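Local coordinates for protein glia-derived nexin (Homo sapiens, PDB 4DY0) that inhibits serine proteases such as thrombin, trypsin and urokinase, binds heparin, and promotes neurite extension by blocking thrombin, at residues F20-V24 and F372-I376; G44-L48 and N111-C117; A279-L285 and H319-K325. All coordinates share one frame; numbering follows the deposited sequence.

Contact 1: F20-V24 and F372-I376; sequences FNQIV and FMGQI
Phe20 lays one face of its ring on the side chain of Met373: CG of Met373 stands 3.7 Å from the centroid of the Phe20 ring and nearly straight above it, a CH-pi contact over the middle of the ring. The extended methionine chain then runs across the ring at about a right angle. Its SD, 4.0 Å from the Phe20 centroid and oblique to it, makes a Met-aromatic contact, and its CE reaches the rim at 3.3 Å from Phe20 CD2. The phenylalanine is thrown out from the helix to meet the strand because its CG lies anti to the backbone N (chi1 174°). Beyond the ring's far end, CZ of Phe20 comes to 3.8 Å from Gln375 N, which sits at the ring edge. Helix 5-26, helix A of the serpin fold, here packs on strand 369-376 of sheet B; the short axes run nearly parallel, 16° apart at 10.0 Å, and no hydrogen bond crosses between them. Asn21 points its CB away from the strand, yet OD1 turns back to the edge of the Phe20 ring, while ND2 is bonded to Ile253 O. One turn on, Val24 covers the second face of the Phe20 ring with CB, 4.2 Å above the plane and offset toward the rim, so the ring is held between Val24 and Met373. The CG2 methyl of Val24 presses on the amide of Gln375, 3.3 Å from its CD. That amide stands 78° from the Phe20 ring plane and donates from NE2 to Asp30 O.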
loop_
_atom_site.group_PDB
_atom_site.type_symbol
_atom_site.label_atom_id
_atom_site.label_comp_id
_atom_site.label_asym_id
_atom_site.label_seq_id
_atom_site.Cartn_x
_atom_site.Cartn_y
_atom_site.Cartn_z
ATOM N N PHE A 20 4.290 5.767 4.841
ATOM C CA PHE A 20 3.962 6.590 3.679
ATOM C C PHE A 20 4.306 8.057 3.932
ATOM O O PHE A 20 4.895 8.726 3.073
ATOM C CB PHE A 20 2.481 6.454 3.316
ATOM C CG PHE A 20 2.035 7.385 2.219
ATOM C CD1 PHE A 20 2.165 7.023 0.885
ATOM C CD2 PHE A 20 1.485 8.625 2.521
ATOM C CE1 PHE A 20 1.754 7.873 -0.124
ATOM C CE2 PHE A 20 1.075 9.486 1.513
ATOM C CZ PHE A 20 1.207 9.110 0.192
ATOM N N ASN A 21 3.937 8.551 5.112
ATOM C CA ASN A 21 4.155 9.954 5.459
ATOM C C ASN A 21 5.633 10.317 5.484
ATOM O O ASN A 21 6.016 11.457 5.221
ATOM C CB ASN A 21 3.511 10.282 6.806
ATOM C CG ASN A 21 2.002 10.245 6.746
ATOM O OD1 ASN A 21 1.411 10.370 5.672
ATOM N ND2 ASN A 21 1.364 10.080 7.900
ATOM N N GLN A 22 6.465 9.339 5.806
ATOM C CA GLN A 22 7.898 9.556 5.797
ATOM C C GLN A 22 8.403 9.692 4.379
ATOM O O GLN A 22 9.074 10.667 4.034
ATOM C CB GLN A 22 8.608 8.385 6.452
ATOM C CG GLN A 22 8.609 8.422 7.949
ATOM C CD GLN A 22 9.633 7.470 8.498
ATOM O OE1 GLN A 22 9.329 6.632 9.338
ATOM N NE2 GLN A 22 10.861 7.573 7.998
ATOM N N ILE A 23 8.078 8.697 3.561
ATOM C CA ILE A 23 8.566 8.647 2.191
ATOM C C ILE A 23 8.155 9.905 1.443
ATOM O O ILE A 23 8.968 10.561 0.799
ATOM C CB ILE A 23 8.032 7.408 1.460
ATOM C CG1 ILE A 23 8.463 6.139 2.200
ATOM C CG2 ILE A 23 8.520 7.395 0.013
ATOM C CD1 ILE A 23 7.709 4.890 1.782
ATOM N N VAL A 24 6.878 10.236 1.560
ATOM C CA VAL A 24 6.296 11.398 0.908
ATOM C C VAL A 24 6.944 12.721 1.344
ATOM O O VAL A 24 7.078 13.654 0.549
ATOM C CB VAL A 24 4.774 11.402 1.154
ATOM C CG1 VAL A 24 4.292 12.736 1.690
ATOM C CG2 VAL A 24 4.034 10.966 -0.105
ATOM N N PHE A 372 -4.292 0.489 -0.204
ATOM C CA PHE A 372 -3.435 1.361 -0.998
ATOM C C PHE A 372 -3.434 2.762 -0.427
ATOM O O PHE A 372 -4.461 3.256 0.053
ATOM C CB PHE A 372 -3.940 1.469 -2.439
ATOM C CG PHE A 372 -3.615 0.288 -3.303
ATOM C CD1 PHE A 372 -4.365 -0.877 -3.226
ATOM C CD2 PHE A 372 -2.590 0.357 -4.230
ATOM C CE1 PHE A 372 -4.081 -1.958 -4.042
ATOM C CE2 PHE A 372 -2.301 -0.724 -5.049
ATOM C CZ PHE A 372 -3.048 -1.883 -4.953
ATOM N N MET A 373 -2.277 3.406 -0.500
ATOM C CA MET A 373 -2.173 4.830 -0.246
ATOM C C MET A 373 -1.179 5.400 -1.250
ATOM O O MET A 373 -0.066 4.886 -1.399
ATOM C CB MET A 373 -1.714 5.094 1.183
ATOM C CG MET A 373 -1.697 6.565 1.558
ATOM S SD MET A 373 -1.388 6.807 3.314
ATOM C CE MET A 373 -1.695 8.569 3.479
ATOM N N GLY A 374 -1.578 6.452 -1.952
ATOM C CA GLY A 374 -0.730 6.981 -3.004
ATOM C C GLY A 374 -0.710 8.490 -3.121
ATOM O O GLY A 374 -1.711 9.171 -2.872
ATOM N N GLN A 375 0.444 9.020 -3.504
ATOM C CA GLN A 375 0.513 10.413 -3.887
ATOM C C GLN A 375 0.866 10.448 -5.367
ATOM O O GLN A 375 1.905 9.939 -5.781
ATOM C CB GLN A 375 1.524 11.184 -3.028
ATOM C CG GLN A 375 2.763 11.629 -3.756
ATOM C CD GLN A 375 3.586 12.622 -2.953
ATOM O OE1 GLN A 375 3.045 13.407 -2.177
ATOM N NE2 GLN A 375 4.903 12.591 -3.138
ATOM N N ILE A 376 -0.022 11.020 -6.170
ATOM C CA ILE A 376 0.208 11.080 -7.607
ATOM C C ILE A 376 0.559 12.498 -8.021
ATOM O O ILE A 376 -0.294 13.386 -7.985
ATOM C CB ILE A 376 -1.026 10.610 -8.400
ATOM C CG1 ILE A 376 -1.411 9.179 -7.998
ATOM C CG2 ILE A 376 -0.775 10.721 -9.900
ATOM C CD1 ILE A 376 -0.287 8.155 -8.176
#

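Contact 2: G44-L48 and N111-C117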
loop_
_atom_site.group_PDB
_atom_site.type_symbol
_atom_site.label_atom_id
_atom_site.label_comp_id
_atom_site.label_asym_id
_atom_site.label_seq_id
_atom_site.Cartn_x
_atom_site.Cartn_y
_atom_site.Cartn_z
ATOM N N GLY A 44 4.513 -8.376 10.587
ATOM C CA GLY A 44 4.040 -9.597 11.235
ATOM C C GLY A 44 4.848 -10.808 10.793
ATOM O O GLY A 44 5.304 -11.605 11.616
ATOM N N MET A 45 5.029 -10.937 9.484
ATOM C CA MET A 45 5.856 -11.990 8.921
ATOM C C MET A 45 7.210 -12.059 9.619
ATOM O O MET A 45 7.632 -13.124 10.064
ATOM C CB MET A 45 6.039 -11.764 7.419
ATOM C CG MET A 45 4.796 -12.098 6.602
ATOM S SD MET A 45 4.661 -11.195 5.042
ATOM C CE MET A 45 6.319 -11.371 4.401
ATOM N N LEU A 46 7.883 -10.917 9.717
ATOM C CA LEU A 46 9.193 -10.843 10.364
ATOM C C LEU A 46 9.124 -11.078 11.873
ATOM O O LEU A 46 10.077 -11.568 12.472
ATOM C CB LEU A 46 9.852 -9.488 10.087
ATOM C CG LEU A 46 10.293 -9.231 8.647
ATOM C CD1 LEU A 46 10.876 -7.843 8.515
ATOM C CD2 LEU A 46 11.305 -10.270 8.217
ATOM N N GLN A 47 8.005 -10.721 12.495
ATOM C CA GLN A 47 7.886 -10.903 13.935
ATOM C C GLN A 47 7.879 -12.393 14.283
ATOM O O GLN A 47 8.368 -12.799 15.335
ATOM C CB GLN A 47 6.632 -10.222 14.473
ATOM C CG GLN A 47 6.820 -9.655 15.865
ATOM C CD GLN A 47 5.510 -9.424 16.587
ATOM O OE1 GLN A 47 4.890 -10.365 17.085
ATOM N NE2 GLN A 47 5.085 -8.165 16.660
ATOM N N LEU A 48 7.327 -13.195 13.377
ATOM C CA LEU A 48 7.274 -14.642 13.529
ATOM C C LEU A 48 8.652 -15.271 13.720
ATOM O O LEU A 48 8.772 -16.332 14.332
ATOM C CB LEU A 48 6.600 -15.264 12.303
ATOM C CG LEU A 48 5.148 -15.751 12.383
ATOM C CD1 LEU A 48 4.379 -15.142 13.545
ATOM C CD2 LEU A 48 4.438 -15.494 11.056
ATOM N N ASN A 111 3.642 -18.478 8.771
ATOM C CA ASN A 111 3.632 -17.472 7.707
ATOM C C ASN A 111 2.635 -17.800 6.597
ATOM O O ASN A 111 1.923 -16.917 6.114
ATOM C CB ASN A 111 5.037 -17.245 7.138
ATOM C CG ASN A 111 5.718 -16.022 7.734
ATOM O OD1 ASN A 111 5.137 -14.937 7.777
ATOM N ND2 ASN A 111 6.958 -16.189 8.189
ATOM N N LYS A 112 2.579 -19.069 6.203
ATOM C CA LYS A 112 1.637 -19.498 5.179
ATOM C C LYS A 112 0.216 -19.330 5.692
ATOM O O LYS A 112 -0.655 -18.817 4.990
ATOM C CB LYS A 112 1.888 -20.957 4.786
ATOM C CG LYS A 112 1.007 -21.461 3.644
ATOM N N ASP A 113 -0.005 -19.748 6.932
ATOM C CA ASP A 113 -1.335 -19.716 7.528
ATOM C C ASP A 113 -1.850 -18.290 7.745
ATOM O O ASP A 113 -2.929 -17.932 7.276
ATOM C CB ASP A 113 -1.331 -20.484 8.854
ATOM C CG ASP A 113 -2.712 -20.600 9.469
ATOM O OD1 ASP A 113 -2.843 -20.333 10.685
ATOM O OD2 ASP A 113 -3.666 -20.957 8.741
ATOM N N VAL A 114 -1.069 -17.475 8.445
ATOM C CA VAL A 114 -1.527 -16.152 8.864
ATOM C C VAL A 114 -1.409 -15.060 7.797
ATOM O O VAL A 114 -2.292 -14.211 7.679
ATOM C CB VAL A 114 -0.798 -15.684 10.138
ATOM C CG1 VAL A 114 -1.186 -14.250 10.478
ATOM C CG2 VAL A 114 -1.100 -16.618 11.297
ATOM N N PHE A 115 -0.322 -15.080 7.028
ATOM C CA PHE A 115 -0.023 -13.979 6.109
ATOM C C PHE A 115 0.010 -14.392 4.640
ATOM O O PHE A 115 0.409 -13.601 3.779
ATOM C CB PHE A 115 1.306 -13.307 6.482
ATOM C CG PHE A 115 1.326 -12.726 7.867
ATOM C CD1 PHE A 115 0.587 -11.592 8.169
ATOM C CD2 PHE A 115 2.086 -13.310 8.867
ATOM C CE1 PHE A 115 0.599 -11.054 9.442
ATOM C CE2 PHE A 115 2.106 -12.776 10.146
ATOM C CZ PHE A 115 1.361 -11.646 10.434
ATOM N N GLN A 116 -0.417 -15.620 4.353
ATOM C CA GLN A 116 -0.314 -16.167 3.001
ATOM C C GLN A 116 1.057 -15.822 2.440
ATOM O O GLN A 116 1.189 -15.377 1.301
ATOM C CB GLN A 116 -1.420 -15.624 2.091
ATOM C CG GLN A 116 -2.820 -15.730 2.671
ATOM C CD GLN A 116 -3.064 -14.737 3.795
ATOM O OE1 GLN A 116 -3.823 -15.009 4.726
ATOM N NE2 GLN A 116 -2.417 -13.577 3.714
ATOM N N CYS A 117 2.076 -16.019 3.269
ATOM C CA CYS A 117 3.443 -15.698 2.908
ATOM C C CYS A 117 4.229 -16.970 2.644
ATOM O O CYS A 117 4.213 -17.906 3.446
ATOM C CB CYS A 117 4.111 -14.908 4.033
ATOM S SG CYS A 117 5.844 -14.489 3.731
#
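Met45 and Phe115 bury the most surface here, with Leu48 next. The Phe115 ring lies against the backbone of helix 36-47, one face over Met45 N, which sits 3.5 Å above the ring plane toward the rim. CZ of Phe115 approaches to 3.5 Å from Gly44 CA, a closeness possible because Gly44 has no side chain: a CB there would run into the ring. The opposite face is covered by Val114 CG1. Met45 leaves its helix with CG 3.7 Å from Phe115 CB, then bends at chi3 (46°), which turns its CE methyl onto the sulfur of Cys117, 3.2 Å from SG. On the way SD passes obliquely to the Phe115 ring in a long Met-aromatic contact, 5.4 Å from the centroid. Leu48 brings its CD2 to the ring edge, 3.7 Å from Phe115 CE2, and runs alongside Asn111, the two side chains pointing opposite ways. OD1 of Asn111 is wedged among carbons, 3.1 Å from Met45 CG, and is buried without a polar partner in the model. Cys117 is drawn in by the turn at Gln116, whose phi is positive; Asn111 O accepts from both Phe115 N and Cys117 N. Such packing joins helices B (36-47) and E (105-115) of the serpin fold beside sheet A, where Met45 and Cys117 also touch Asn93 and Val95 of strand 90-97.

Contact 3: A279-L285 and H319-K325. With SO4 (sulfate ion), chain D.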
loop_
_atom_site.group_PDB
_atom_site.type_symbol
_atom_site.label_atom_id
_atom_site.label_comp_id
_atom_site.label_asym_id
_atom_site.label_seq_id
_atom_site.Cartn_x
_atom_site.Cartn_y
_atom_site.Cartn_z
ATOM N N ALA A 279 -1.231 3.559 -11.624
ATOM C CA ALA A 279 -0.348 3.990 -10.553
ATOM C C ALA A 279 0.507 2.820 -10.094
ATOM O O ALA A 279 -0.018 1.798 -9.664
ATOM C CB ALA A 279 -1.164 4.528 -9.388
ATOM N N VAL A 280 1.823 2.974 -10.178
ATOM C CA VAL A 280 2.731 1.908 -9.783
ATOM C C VAL A 280 4.031 2.455 -9.192
ATOM O O VAL A 280 4.641 3.373 -9.742
ATOM C CB VAL A 280 3.053 0.980 -10.968
ATOM C CG1 VAL A 280 3.509 1.799 -12.176
ATOM C CG2 VAL A 280 4.107 -0.039 -10.572
ATOM N N ALA A 281 4.449 1.883 -8.068
ATOM C CA ALA A 281 5.691 2.284 -7.427
ATOM C C ALA A 281 6.291 1.137 -6.624
ATOM O O ALA A 281 5.575 0.288 -6.096
ATOM C CB ALA A 281 5.463 3.491 -6.535
ATOM N N GLN A 282 7.613 1.116 -6.545
ATOM C CA GLN A 282 8.307 0.162 -5.706
ATOM C C GLN A 282 9.137 0.931 -4.694
ATOM O O GLN A 282 9.536 2.065 -4.943
ATOM C CB GLN A 282 9.212 -0.739 -6.540
ATOM C CG GLN A 282 10.034 -1.704 -5.708
ATOM C CD GLN A 282 11.129 -2.380 -6.507
ATOM O OE1 GLN A 282 10.884 -2.923 -7.587
ATOM N NE2 GLN A 282 12.349 -2.356 -5.976
ATOM N N THR A 283 9.402 0.318 -3.552
ATOM C CA THR A 283 10.171 0.994 -2.538
ATOM C C THR A 283 10.812 0.001 -1.582
ATOM O O THR A 283 10.293 -1.092 -1.361
ATOM C CB THR A 283 9.288 1.981 -1.750
ATOM O OG1 THR A 283 10.106 3.015 -1.197
ATOM C CG2 THR A 283 8.545 1.270 -0.628
ATOM N N ASP A 284 11.957 0.386 -1.031
ATOM C CA ASP A 284 12.602 -0.380 0.017
ATOM C C ASP A 284 12.169 0.209 1.352
ATOM O O ASP A 284 12.429 1.379 1.631
ATOM C CB ASP A 284 14.120 -0.306 -0.140
ATOM C CG ASP A 284 14.853 -1.235 0.806
ATOM O OD1 ASP A 284 14.188 -1.907 1.620
ATOM O OD2 ASP A 284 16.098 -1.289 0.739
ATOM N N LEU A 285 11.512 -0.600 2.176
ATOM C CA LEU A 285 10.938 -0.119 3.433
ATOM C C LEU A 285 11.968 0.078 4.543
ATOM O O LEU A 285 11.654 0.640 5.589
ATOM C CB LEU A 285 9.840 -1.075 3.907
ATOM C CG LEU A 285 8.406 -0.789 3.450
ATOM C CD1 LEU A 285 8.380 0.095 2.216
ATOM C CD2 LEU A 285 7.635 -2.085 3.218
ATOM N N HIS A 319 16.768 -6.183 2.595
ATOM C CA HIS A 319 15.793 -5.300 1.970
ATOM C C HIS A 319 14.392 -5.825 2.222
ATOM O O HIS A 319 14.178 -7.038 2.312
ATOM C CB HIS A 319 16.011 -5.223 0.457
ATOM C CG HIS A 319 17.342 -4.669 0.060
ATOM N ND1 HIS A 319 17.702 -3.358 0.289
ATOM C CD2 HIS A 319 18.396 -5.245 -0.565
ATOM C CE1 HIS A 319 18.924 -3.154 -0.168
ATOM N NE2 HIS A 319 19.368 -4.283 -0.691
ATOM N N ILE A 320 13.444 -4.901 2.340
ATOM C CA ILE A 320 12.030 -5.235 2.388
ATOM C C ILE A 320 11.362 -4.480 1.255
ATOM O O ILE A 320 11.111 -3.280 1.366
ATOM C CB ILE A 320 11.389 -4.821 3.723
ATOM C CG1 ILE A 320 12.083 -5.529 4.891
ATOM C CG2 ILE A 320 9.900 -5.139 3.716
ATOM C CD1 ILE A 320 11.641 -5.039 6.261
ATOM N N LEU A 321 11.099 -5.182 0.158
ATOM C CA LEU A 321 10.606 -4.550 -1.061
ATOM C C LEU A 321 9.100 -4.663 -1.216
ATOM O O LEU A 321 8.537 -5.758 -1.172
ATOM C CB LEU A 321 11.284 -5.161 -2.283
ATOM C CG LEU A 321 12.809 -5.176 -2.227
ATOM C CD1 LEU A 321 13.366 -6.036 -3.345
ATOM C CD2 LEU A 321 13.366 -3.764 -2.296
ATOM N N GLN A 322 8.454 -3.519 -1.401
ATOM C CA GLN A 322 7.030 -3.484 -1.686
ATOM C C GLN A 322 6.785 -2.827 -3.037
ATOM O O GLN A 322 7.324 -1.758 -3.326
ATOM C CB GLN A 322 6.273 -2.722 -0.600
ATOM C CG GLN A 322 4.785 -2.600 -0.878
ATOM C CD GLN A 322 4.033 -1.938 0.257
ATOM O OE1 GLN A 322 3.939 -0.708 0.326
ATOM N NE2 GLN A 322 3.483 -2.754 1.157
ATOM N N LYS A 323 5.976 -3.479 -3.865
ATOM C CA LYS A 323 5.558 -2.895 -5.129
ATOM C C LYS A 323 4.040 -2.890 -5.201
ATOM O O LYS A 323 3.395 -3.915 -4.991
ATOM C CB LYS A 323 6.151 -3.664 -6.304
ATOM C CG LYS A 323 5.991 -2.964 -7.642
ATOM C CD LYS A 323 7.084 -3.388 -8.612
ATOM C CE LYS A 323 6.920 -2.714 -9.966
ATOM N NZ LYS A 323 8.124 -2.920 -10.814
ATOM N N ALA A 324 3.474 -1.726 -5.483
ATOM C CA ALA A 324 2.028 -1.572 -5.524
ATOM C C ALA A 324 1.625 -1.056 -6.889
ATOM O O ALA A 324 2.280 -0.176 -7.446
ATOM C CB ALA A 324 1.557 -0.621 -4.425
ATOM N N LYS A 325 0.547 -1.610 -7.428
ATOM C CA LYS A 325 0.119 -1.267 -8.775
ATOM C C LYS A 325 -1.401 -1.284 -8.874
ATOM O O LYS A 325 -2.035 -2.307 -8.624
ATOM C CB LYS A 325 0.734 -2.242 -9.780
ATOM C CG LYS A 325 0.330 -2.011 -11.226
ATOM C CD LYS A 325 1.265 -2.767 -12.161
ATOM C CE LYS A 325 0.826 -2.656 -13.602
ATOM N NZ LYS A 325 1.813 -3.299 -14.514
HETATM S S SO4 D . 5.919 -3.953 -13.854
HETATM O O1 SO4 D . 5.393 -3.288 -15.068
HETATM O O2 SO4 D . 5.977 -2.975 -12.745
HETATM O O3 SO4 D . 5.021 -5.069 -13.479
HETATM O O4 SO4 D . 7.282 -4.469 -14.123
#
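Thr283 and Gln322 form one of the two antiparallel hydrogen-bonded pairs between 279-285 and 319-325, which belong to strands 6A and 5A of the large serpin sheet A. Gln322 N gives Thr283 O a bond of 3.0 Å; the other pair, Ala281 with Ala324, is joined equally closely, its Ala324 N lying 3.0 Å from Ala281 O. The tight part is the face bearing Gln322 and Ala324, together with the end at Ile320. Gln322, extended, carries its amide to Asn166 of strand 162-170 and to Ser35 N, in the region known as the shutter in serpins. Past the strand end, Leu285 N donates almost straight (175°) to Ile320 O at 2.8 Å, and its CD2 packs 3.8 Å from Ile320 CG2 against helix 36-47. Asp284 grips the neighbouring backbone: OD1 takes Ile320 N at 3.2 Å on its syn side, though tilted well out of the carboxylate plane, and also caps Lys286 N, while OD2 receives His319 ND1 at 2.7 Å from above that plane, which is turned 65° from the imidazole. Replacing Asp284 with an alanine is likely to leave the amides of Ile320 and Lys286 without this acceptor and the His319 ring freer to turn. The opposite face, with Val280, Gln282, Lys323 and Lys325, is looser and partly open to solvent. There Lys323, fully extended from a CG anti to its own N (chi1 -169°), runs obliquely across Gln282. Its NZ is held by Asp147 O and Asn148 O, and a weak bond of 2.9 Å links Lys323 NZ to O2 of a sulfate ion, probably from the crystallisation liquor.

Along the chain, contact 1 joins an early helix to the last strand, so its loop encloses contacts 2 and 3, which follow one another in series. Contacts 1 and 3 lie near the middle of the molecule, their centres about 11 Å apart, and touch where Phe372 packs on Ala324 and Lys325 and Ile376 on Ala279: sheets B and A meet here. Contact 2 lies farther out, its centre about 19 Å from that of contact 3, but helix 36-47 bridges them through Leu46 and Ile320. Contacts 1 and 2 do not touch. In serpins the cleaved reactive loop inserts between strands 162-170 and 319-328, so contact 3 borders the part that moves.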